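Local coordinates for protein beta-1,4-galactanase (Thielavia heterothallica, PDB 1HJS) that hydrolyses the beta-1,4-galactosidic linkages of type I arabinogalactans, acting as a family 53 glycoside hydrolase of clan GH-A, at residues 60-63 with 64-67; 7-10 with 11-14; 301-304 with 305-308; 293-296 with 297-300. One frame throughout, in Å; residues are numbered along the deposited sequence.

Contact 1 (60-63 with 64-67)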
loop_
_atom_site.group_PDB
_atom_site.type_symbol
_atom_site.label_atom_id
_atom_site.label_comp_id
_atom_site.label_asym_id
_atom_site.label_seq_id
_atom_site.Cartn_x
_atom_site.Cartn_y
_atom_site.Cartn_z
ATOM N N ASP A 60 -17.884 2.482 2.107
ATOM C CA ASP A 60 -18.476 3.815 2.221
ATOM C C ASP A 60 -17.444 4.818 2.716
ATOM O O ASP A 60 -17.365 5.941 2.225
ATOM C CB ASP A 60 -19.665 3.811 3.182
ATOM C CG ASP A 60 -20.892 3.145 2.591
ATOM O OD1 ASP A 60 -21.031 3.152 1.349
ATOM O OD2 ASP A 60 -21.718 2.633 3.371
ATOM N N TYR A 61 -16.667 4.402 3.710
ATOM C CA TYR A 61 -15.623 5.241 4.287
ATOM C C TYR A 61 -14.641 5.632 3.191
ATOM O O TYR A 61 -14.247 6.791 3.071
ATOM C CB TYR A 61 -14.908 4.461 5.397
ATOM C CG TYR A 61 -13.734 5.169 6.038
ATOM C CD1 TYR A 61 -12.486 5.209 5.416
ATOM C CD2 TYR A 61 -13.868 5.782 7.285
ATOM C CE1 TYR A 61 -11.394 5.842 6.027
ATOM C CE2 TYR A 61 -12.790 6.414 7.901
ATOM C CZ TYR A 61 -11.559 6.443 7.271
ATOM O OH TYR A 61 -10.503 7.085 7.883
ATOM N N ASN A 62 -14.262 4.654 2.376
ATOM C CA ASN A 62 -13.320 4.879 1.290
ATOM C C ASN A 62 -13.863 5.728 0.148
ATOM O O ASN A 62 -13.127 6.505 -0.457
ATOM C CB ASN A 62 -12.828 3.536 0.765
ATOM C CG ASN A 62 -11.661 3.012 1.563
ATOM O OD1 ASN A 62 -10.538 3.494 1.418
ATOM N ND2 ASN A 62 -11.920 2.039 2.432
ATOM N N ILE A 63 -15.146 5.581 -0.159
ATOM C CA ILE A 63 -15.729 6.384 -1.225
ATOM C C ILE A 63 -15.763 7.839 -0.771
ATOM O O ILE A 63 -15.489 8.752 -1.547
ATOM C CB ILE A 63 -17.156 5.890 -1.585
ATOM C CG1 ILE A 63 -17.047 4.572 -2.359
ATOM C CG2 ILE A 63 -17.893 6.947 -2.416
ATOM C CD1 ILE A 63 -18.370 3.891 -2.631
ATOM N N ALA A 64 -16.071 8.055 0.503
ATOM C CA ALA A 64 -16.127 9.413 1.035
ATOM C C ALA A 64 -14.778 10.129 0.918
ATOM O O ALA A 64 -14.715 11.265 0.437
ATOM C CB ALA A 64 -16.589 9.393 2.486
ATOM N N ILE A 65 -13.694 9.485 1.347
ATOM C CA ILE A 65 -12.400 10.151 1.253
ATOM C C ILE A 65 -11.849 10.147 -0.168
ATOM O O ILE A 65 -11.091 11.038 -0.540
ATOM C CB ILE A 65 -11.360 9.563 2.242
ATOM C CG1 ILE A 65 -11.110 8.079 1.963
ATOM C CG2 ILE A 65 -11.858 9.746 3.670
ATOM C CD1 ILE A 65 -10.017 7.486 2.850
ATOM N N ALA A 66 -12.244 9.161 -0.971
ATOM C CA ALA A 66 -11.791 9.114 -2.362
ATOM C C ALA A 66 -12.341 10.335 -3.106
ATOM O O ALA A 66 -11.655 10.919 -3.944
ATOM C CB ALA A 66 -12.261 7.832 -3.038
ATOM N N LYS A 67 -13.584 10.711 -2.805
ATOM C CA LYS A 67 -14.194 11.881 -3.433
ATOM C C LYS A 67 -13.394 13.122 -3.054
ATOM O O LYS A 67 -13.181 14.005 -3.876
ATOM C CB LYS A 67 -15.649 12.042 -2.981
ATOM C CG LYS A 67 -16.618 11.061 -3.608
ATOM C CD LYS A 67 -17.980 11.201 -2.965
ATOM C CE LYS A 67 -19.002 10.301 -3.623
ATOM N NZ LYS A 67 -20.327 10.373 -2.928
#

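Contact 2 (7-10 with 11-14)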
loop_
_atom_site.group_PDB
_atom_site.type_symbol
_atom_site.label_atom_id
_atom_site.label_comp_id
_atom_site.label_asym_id
_atom_site.label_seq_id
_atom_site.Cartn_x
_atom_site.Cartn_y
_atom_site.Cartn_z
ATOM N N VAL A 7 1.079 8.697 -0.625
ATOM C CA VAL A 7 1.049 8.336 0.779
ATOM C C VAL A 7 -0.248 7.579 0.992
ATOM O O VAL A 7 -1.200 7.721 0.214
ATOM C CB VAL A 7 1.031 9.584 1.712
ATOM C CG1 VAL A 7 2.216 10.483 1.417
ATOM C CG2 VAL A 7 -0.291 10.350 1.549
ATOM N N ASP A 8 -0.274 6.751 2.025
ATOM C CA ASP A 8 -1.484 6.037 2.378
ATOM C C ASP A 8 -2.072 6.952 3.459
ATOM O O ASP A 8 -1.445 7.167 4.497
ATOM C CB ASP A 8 -1.146 4.664 2.961
ATOM C CG ASP A 8 -2.383 3.845 3.274
ATOM O OD1 ASP A 8 -3.288 4.364 3.956
ATOM O OD2 ASP A 8 -2.445 2.673 2.847
ATOM N N TRP A 9 -3.255 7.508 3.209
ATOM C CA TRP A 9 -3.866 8.426 4.168
ATOM C C TRP A 9 -5.166 7.880 4.755
ATOM O O TRP A 9 -6.000 8.638 5.251
ATOM C CB TRP A 9 -4.121 9.773 3.480
ATOM C CG TRP A 9 -5.333 9.796 2.577
ATOM C CD1 TRP A 9 -5.782 8.786 1.769
ATOM C CD2 TRP A 9 -6.240 10.890 2.392
ATOM N NE1 TRP A 9 -6.915 9.185 1.097
ATOM C CE2 TRP A 9 -7.217 10.471 1.459
ATOM C CE3 TRP A 9 -6.323 12.188 2.924
ATOM C CZ2 TRP A 9 -8.267 11.304 1.045
ATOM C CZ3 TRP A 9 -7.370 13.017 2.511
ATOM C CH2 TRP A 9 -8.325 12.568 1.582
ATOM N N SER A 10 -5.315 6.560 4.718
ATOM C CA SER A 10 -6.521 5.887 5.204
ATOM C C SER A 10 -7.128 6.396 6.506
ATOM O O SER A 10 -8.345 6.550 6.605
ATOM C CB SER A 10 -6.260 4.383 5.337
ATOM O OG SER A 10 -5.776 3.834 4.123
ATOM N N SER A 11 -6.286 6.656 7.500
ATOM C CA SER A 11 -6.751 7.116 8.809
ATOM C C SER A 11 -7.265 8.554 8.872
ATOM O O SER A 11 -7.690 9.001 9.937
ATOM C CB SER A 11 -5.618 6.994 9.820
ATOM O OG SER A 11 -4.613 7.949 9.523
ATOM N N VAL A 12 -7.222 9.277 7.757
ATOM C CA VAL A 12 -7.652 10.676 7.759
ATOM C C VAL A 12 -8.957 10.984 8.505
ATOM O O VAL A 12 -8.961 11.819 9.409
ATOM C CB VAL A 12 -7.732 11.250 6.319
ATOM C CG1 VAL A 12 -8.727 10.464 5.478
ATOM C CG2 VAL A 12 -8.118 12.738 6.378
ATOM N N VAL A 13 -10.054 10.325 8.145
ATOM C CA VAL A 13 -11.329 10.585 8.813
ATOM C C VAL A 13 -11.321 10.114 10.267
ATOM O O VAL A 13 -11.933 10.735 11.135
ATOM C CB VAL A 13 -12.509 9.932 8.044
ATOM C CG1 VAL A 13 -13.759 9.891 8.918
ATOM C CG2 VAL A 13 -12.794 10.739 6.782
ATOM N N VAL A 14 -10.625 9.015 10.536
ATOM C CA VAL A 14 -10.545 8.515 11.903
ATOM C C VAL A 14 -9.898 9.595 12.771
ATOM O O VAL A 14 -10.354 9.873 13.882
ATOM C CB VAL A 14 -9.702 7.216 11.981
ATOM C CG1 VAL A 14 -9.425 6.854 13.438
ATOM C CG2 VAL A 14 -10.448 6.074 11.306
#

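Contact 3 (301-304 with 305-308)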
loop_
_atom_site.group_PDB
_atom_site.type_symbol
_atom_site.label_atom_id
_atom_site.label_comp_id
_atom_site.label_asym_id
_atom_site.label_seq_id
_atom_site.Cartn_x
_atom_site.Cartn_y
_atom_site.Cartn_z
ATOM N N ILE A 301 -1.011 10.753 13.584
ATOM C CA ILE A 301 -0.342 11.183 14.804
ATOM C C ILE A 301 -0.752 10.493 16.106
ATOM O O ILE A 301 0.012 10.514 17.071
ATOM C CB ILE A 301 -0.447 12.717 14.966
ATOM C CG1 ILE A 301 -1.907 13.143 15.123
ATOM C CG2 ILE A 301 0.179 13.399 13.752
ATOM C CD1 ILE A 301 -2.078 14.642 15.309
ATOM N N HIS A 302 -1.934 9.881 16.149
ATOM C CA HIS A 302 -2.357 9.184 17.359
ATOM C C HIS A 302 -1.860 7.736 17.369
ATOM O O HIS A 302 -2.174 6.960 18.271
ATOM C CB HIS A 302 -3.881 9.229 17.516
ATOM C CG HIS A 302 -4.392 10.556 17.987
ATOM N ND1 HIS A 302 -5.197 11.365 17.213
ATOM C CD2 HIS A 302 -4.189 11.227 19.146
ATOM C CE1 HIS A 302 -5.467 12.478 17.874
ATOM N NE2 HIS A 302 -4.867 12.419 19.051
ATOM N N ASN A 303 -1.081 7.389 16.352
ATOM C CA ASN A 303 -0.484 6.059 16.225
ATOM C C ASN A 303 0.891 6.343 15.626
ATOM O O ASN A 303 1.295 5.745 14.633
ATOM C CB ASN A 303 -1.317 5.184 15.283
ATOM C CG ASN A 303 -0.729 3.789 15.097
ATOM O OD1 ASN A 303 -0.238 3.177 16.047
ATOM N ND2 ASN A 303 -0.788 3.278 13.868
ATOM N N ALA A 304 1.594 7.277 16.262
ATOM C CA ALA A 304 2.900 7.746 15.810
ATOM C C ALA A 304 3.929 6.698 15.426
ATOM O O ALA A 304 4.661 6.883 14.452
ATOM C CB ALA A 304 3.494 8.688 16.856
ATOM N N ASN A 305 4.013 5.613 16.186
ATOM C CA ASN A 305 4.989 4.572 15.880
ATOM C C ASN A 305 4.558 3.744 14.669
ATOM O O ASN A 305 5.341 2.963 14.121
ATOM C CB ASN A 305 5.198 3.662 17.094
ATOM C CG ASN A 305 3.933 2.934 17.503
ATOM O OD1 ASN A 305 2.918 3.556 17.820
ATOM N ND2 ASN A 305 3.989 1.606 17.502
ATOM N N LEU A 306 3.308 3.925 14.259
ATOM C CA LEU A 306 2.751 3.214 13.111
ATOM C C LEU A 306 2.991 1.706 13.171
ATOM O O LEU A 306 3.420 1.102 12.190
ATOM C CB LEU A 306 3.327 3.790 11.814
ATOM C CG LEU A 306 2.969 5.258 11.548
ATOM C CD1 LEU A 306 3.617 5.743 10.257
ATOM C CD2 LEU A 306 1.449 5.400 11.471
ATOM N N GLY A 307 2.712 1.115 14.329
ATOM C CA GLY A 307 2.877 -0.315 14.509
ATOM C C GLY A 307 4.298 -0.843 14.583
ATOM O O GLY A 307 4.490 -2.053 14.648
ATOM N N SER A 308 5.286 0.047 14.567
ATOM C CA SER A 308 6.687 -0.370 14.636
ATOM C C SER A 308 7.264 -0.121 16.022
ATOM O O SER A 308 6.607 0.469 16.874
ATOM C CB SER A 308 7.527 0.407 13.624
ATOM O OG SER A 308 7.777 1.719 14.098
#

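Contact 4 (293-296 with 297-300)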
loop_
_atom_site.group_PDB
_atom_site.type_symbol
_atom_site.label_atom_id
_atom_site.label_comp_id
_atom_site.label_asym_id
_atom_site.label_seq_id
_atom_site.Cartn_x
_atom_site.Cartn_y
_atom_site.Cartn_z
ATOM N N LEU A 293 6.145 5.222 -5.347
ATOM C CA LEU A 293 6.556 5.151 -3.952
ATOM C C LEU A 293 5.430 5.730 -3.114
ATOM O O LEU A 293 4.924 6.815 -3.410
ATOM C CB LEU A 293 7.839 5.952 -3.715
ATOM C CG LEU A 293 8.393 5.952 -2.281
ATOM C CD1 LEU A 293 9.854 6.356 -2.295
ATOM C CD2 LEU A 293 7.593 6.910 -1.405
ATOM N N PHE A 294 5.030 5.002 -2.077
ATOM C CA PHE A 294 3.975 5.466 -1.184
ATOM C C PHE A 294 4.426 5.398 0.267
ATOM O O PHE A 294 4.798 4.330 0.750
ATOM C CB PHE A 294 2.714 4.616 -1.341
ATOM C CG PHE A 294 2.018 4.794 -2.663
ATOM C CD1 PHE A 294 2.527 4.209 -3.818
ATOM C CD2 PHE A 294 0.853 5.551 -2.747
ATOM C CE1 PHE A 294 1.883 4.377 -5.050
ATOM C CE2 PHE A 294 0.198 5.728 -3.973
ATOM C CZ PHE A 294 0.716 5.139 -5.126
ATOM N N TYR A 295 4.390 6.533 0.956
ATOM C CA TYR A 295 4.767 6.580 2.367
ATOM C C TYR A 295 3.539 6.115 3.145
ATOM O O TYR A 295 2.423 6.531 2.834
ATOM C CB TYR A 295 5.122 8.007 2.788
ATOM C CG TYR A 295 5.847 8.062 4.113
ATOM C CD1 TYR A 295 7.237 7.963 4.171
ATOM C CD2 TYR A 295 5.144 8.154 5.311
ATOM C CE1 TYR A 295 7.909 7.953 5.389
ATOM C CE2 TYR A 295 5.810 8.145 6.545
ATOM C CZ TYR A 295 7.190 8.043 6.571
ATOM O OH TYR A 295 7.857 8.014 7.769
ATOM N N TRP A 296 3.719 5.273 4.156
ATOM C CA TRP A 296 2.558 4.781 4.890
ATOM C C TRP A 296 2.111 5.600 6.097
ATOM O O TRP A 296 2.860 5.760 7.065
ATOM C CB TRP A 296 2.779 3.332 5.338
ATOM C CG TRP A 296 1.504 2.653 5.757
ATOM C CD1 TRP A 296 0.445 2.336 4.955
ATOM C CD2 TRP A 296 1.140 2.237 7.081
ATOM N NE1 TRP A 296 -0.555 1.750 5.694
ATOM C CE2 TRP A 296 -0.155 1.677 7.003
ATOM C CE3 TRP A 296 1.783 2.283 8.327
ATOM C CZ2 TRP A 296 -0.822 1.165 8.126
ATOM C CZ3 TRP A 296 1.120 1.778 9.443
ATOM C CH2 TRP A 296 -0.171 1.227 9.335
ATOM N N GLU A 297 0.882 6.113 6.021
ATOM C CA GLU A 297 0.259 6.870 7.109
ATOM C C GLU A 297 1.086 7.991 7.747
ATOM O O GLU A 297 1.292 8.016 8.964
ATOM C CB GLU A 297 -0.197 5.882 8.185
ATOM C CG GLU A 297 -1.352 4.994 7.738
ATOM C CD GLU A 297 -2.690 5.724 7.774
ATOM O OE1 GLU A 297 -2.698 6.951 8.004
ATOM O OE2 GLU A 297 -3.731 5.071 7.569
ATOM N N PRO A 298 1.528 8.963 6.940
ATOM C CA PRO A 298 2.329 10.071 7.464
ATOM C C PRO A 298 1.609 10.981 8.463
ATOM O O PRO A 298 2.257 11.643 9.277
ATOM C CB PRO A 298 2.729 10.825 6.202
ATOM C CG PRO A 298 1.519 10.656 5.335
ATOM C CD PRO A 298 1.188 9.183 5.522
ATOM N N ALA A 299 0.280 10.995 8.416
ATOM C CA ALA A 299 -0.503 11.869 9.288
ATOM C C ALA A 299 -1.241 11.203 10.446
ATOM O O ALA A 299 -2.076 11.842 11.091
ATOM C CB ALA A 299 -1.497 12.672 8.439
ATOM N N TRP A 300 -0.936 9.940 10.723
ATOM C CA TRP A 300 -1.605 9.219 11.806
ATOM C C TRP A 300 -0.893 9.512 13.128
ATOM O O TRP A 300 -0.264 8.628 13.728
ATOM C CB TRP A 300 -1.580 7.716 11.514
ATOM C CG TRP A 300 -2.620 6.932 12.246
ATOM C CD1 TRP A 300 -3.433 7.375 13.256
ATOM C CD2 TRP A 300 -2.945 5.552 12.045
ATOM N NE1 TRP A 300 -4.239 6.354 13.692
ATOM C CE2 TRP A 300 -3.961 5.225 12.966
ATOM C CE3 TRP A 300 -2.472 4.558 11.175
ATOM C CZ2 TRP A 300 -4.519 3.942 13.044
ATOM C CZ3 TRP A 300 -3.025 3.280 11.253
ATOM C CH2 TRP A 300 -4.039 2.987 12.184
#

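Contact 1 (60-63 with 64-67)
The Tyr-61 ring is met obliquely by the delta methyl of Ile-65, with CD1 of Ile-65 3.8 Å from CE1 of Tyr-61; CG of the tyrosine, anti to the backbone N (chi1 176°), puts the ring where this meeting is possible. The same ring packs edge-to-face with Tyr-57, and its hydroxyl binds Ser-10 O and Val-14 N. The other flat group, the amide of Asn-62, is held at both ends: Gln-46 NE2 bonds OD1, while ND2 reaches the carbonyls of Arg-47 and Asn-58. Both residues belong to helix 59-71, which joins strands 43-48 and 75-80 in a beta-alpha-beta crossover of the TIM barrel. Successive i to i+4 bonds carry the backbone, among them Ala-66 N to Asn-62 O at 2.8 Å. Ile-65 points CG1 back over the preceding turn (chi1 61°), bringing CG1 within 3.5 Å of Asn-62 O. It also touches Trp-9, Val-12 and Val-13, and an alanine here would probably open a gap between this helix and the Trp-9 to Val-13 region and leave Tyr-61 CE1 without its neighbour. On the more exposed side, Ile-63 CG2 meets Lys-67 CE at 3.7 Å, the extended lysine chain crossing the isoleucine at a slant.

Contact 2 (7-10 with 11-14)
Trp-9 and Val-12 run alongside each other, bracketing the type I beta turn that leads from barrel strand 4-8 into helix 12-17, a beta-to-alpha passage of the TIM barrel. The valine sets CG1 over one face of the indole: this methyl stands 4.0 Å from the centroid of the six-membered ring of Trp-9, only 14° off the ring normal, a CH-pi contact displaced toward the rim. The second branch stays close to the same benzene part, with CG2 of Val-12 3.9 Å from CZ3 of Trp-9. At the branch point, CB of Val-12 comes to 3.8 Å from CE3 of Trp-9. The valine reaches this pose with CG1 between its backbone N and carbonyl carbon (chi1 60°). Leu-32 of helix 32-38 touches both side chains, and the indole NE1 is bonded to Gln-46 OE1.

The turn itself closes through Val-12 N to Trp-9 O, 2.9 Å long. Just ahead of it Asp-8 makes an Asx turn, OD1 accepting from Ser-10 N two residues on, while OD2 forms a salt bridge with Arg-45. The side chain of Ser-10 is about 9 Å from that of Glu-245, assigned as the nucleophile. Two donors of one serine share a single carboxylate oxygen: Ser-10 N approaches Asp-8 OD1 at 3.1 Å nearly along the C-O axis, whereas Ser-10 OG donates to the syn side of Asp-8 OD1 at 2.5 Å, 18° out of the carboxylate plane.

Contact 3 (301-304 with 305-308)
Asn-303 and Leu-306 are joined first by backbone: Leu-306 N donates to Asn-303 O over 2.7 Å, closing a type I beta turn. The bond is bent, and the donor sits above the carbonyl plane. A type I' turn from Asn-305 to Ser-308 follows directly, with Leu-306 and Gly-307 at its corners, both at positive phi; its backbone bond runs from Ser-308 N to Asn-305 O at 3.0 Å.

Side-chain bonds reinforce this second turn. Ser-308 OG donates to the same Asn-305 O at 2.7 Å, in the carbonyl plane, and Asn-313 ND2 also binds that oxygen. In return Asn-305 ND2 reaches Ser-308 O over 2.9 Å in an almost straight bond, on a lone pair and only 4° out of the amide plane. CG of Asn-305, lying between its backbone N and carbonyl carbon (chi1 62°), sends the amide across to the far end of the turn.

Van der Waals contacts are fewer. Leu-306 CD2 comes to 3.2 Å from Asn-303 O, and ND2 of Asn-303 lies 3.6 Å from CA of Leu-306, the two side chains crossing at a slant. The amides of Asn-303 and Asn-305 stand nearly perpendicular, 86° apart. In the fold, both turns belong to the loop that follows barrel strand 290-296, and Leu-306 touches Asn-247 with its side chain about 9 Å from that of Glu-245, the assigned nucleophile.

Asn-305 and Ser-308 thus exchange bonds in both directions, which is consistent with a surface loop shaped largely by hydrogen bonds and probably limits rotation of the asparagine amide.

Contact 4 (293-296 with 297-300)
The carboxylate of Glu-297, whose stem crosses the indole of Trp-296, is gripped at both oxygens: Ser-11 OG bonds OE1, and Arg-47 NH2 makes a salt bridge to OE2. A buried acid is thereby matched by a cation and a hydroxyl, which would be expected to stabilise its negative charge. The stem itself rests on aromatic surface. CG of Glu-297 sits 3.8 Å from the centroid of the five-membered ring of Trp-296, 18° off the normal, so that a methylene makes a CH-pi contact over the middle of the indole. A bend at chi2 (-78°) then swings the carboxylate aside, its plane standing 88° to that of the ring.

This junction is where strand 290-296, the eighth of the TIM barrel, runs out at its C-terminal end into the following loop; the side chain of Trp-296 is about 4 Å from that of Glu-245 and about 8 Å from that of Glu-135, assigned as nucleophile and proton donor. Glu-297 takes positive phi there and starts a type I turn to Trp-300, whose closing bond is weak. The two tryptophans run alongside each other, CH2 of Trp-296 meeting the edge of Trp-300 at CZ3, 4.0 Å away. An alanine in place of Trp-296 would probably leave the Glu-297 stem without its aromatic support and the Trp-300 edge without its neighbour, close to Glu-245. One residue earlier on the strand, Tyr-295 and Pro-298 pass one another head to tail, CD2 of the tyrosine 3.7 Å from CB of the proline, while the tyrosine hydroxyl binds Asn-313 O and Trp-248 N.

How the contacts relate
Contacts 2 and 4 sit on neighbouring barrel strands, 4-8 and 290-296, with centres 8 Å apart, and the seam between them includes a backbone bond of 2.8 Å from Asp-8 N to Tyr-295 O. Contact 1 backs onto contact 2 from helix 59-71, where Ile-65 O lies 3.2 Å from Trp-9 CZ2. Contact 3 continues the chain from contact 4 and folds back on it, Leu-306 CD1 coming within 3.3 Å of Trp-296 O. Of the four, contact 4 comes closest to Glu-245, the assigned nucleophile, contacts 2 and 3 stand further off, and contact 1, about 18 Å from contact 4 between centres, lies away from the catalytic residues.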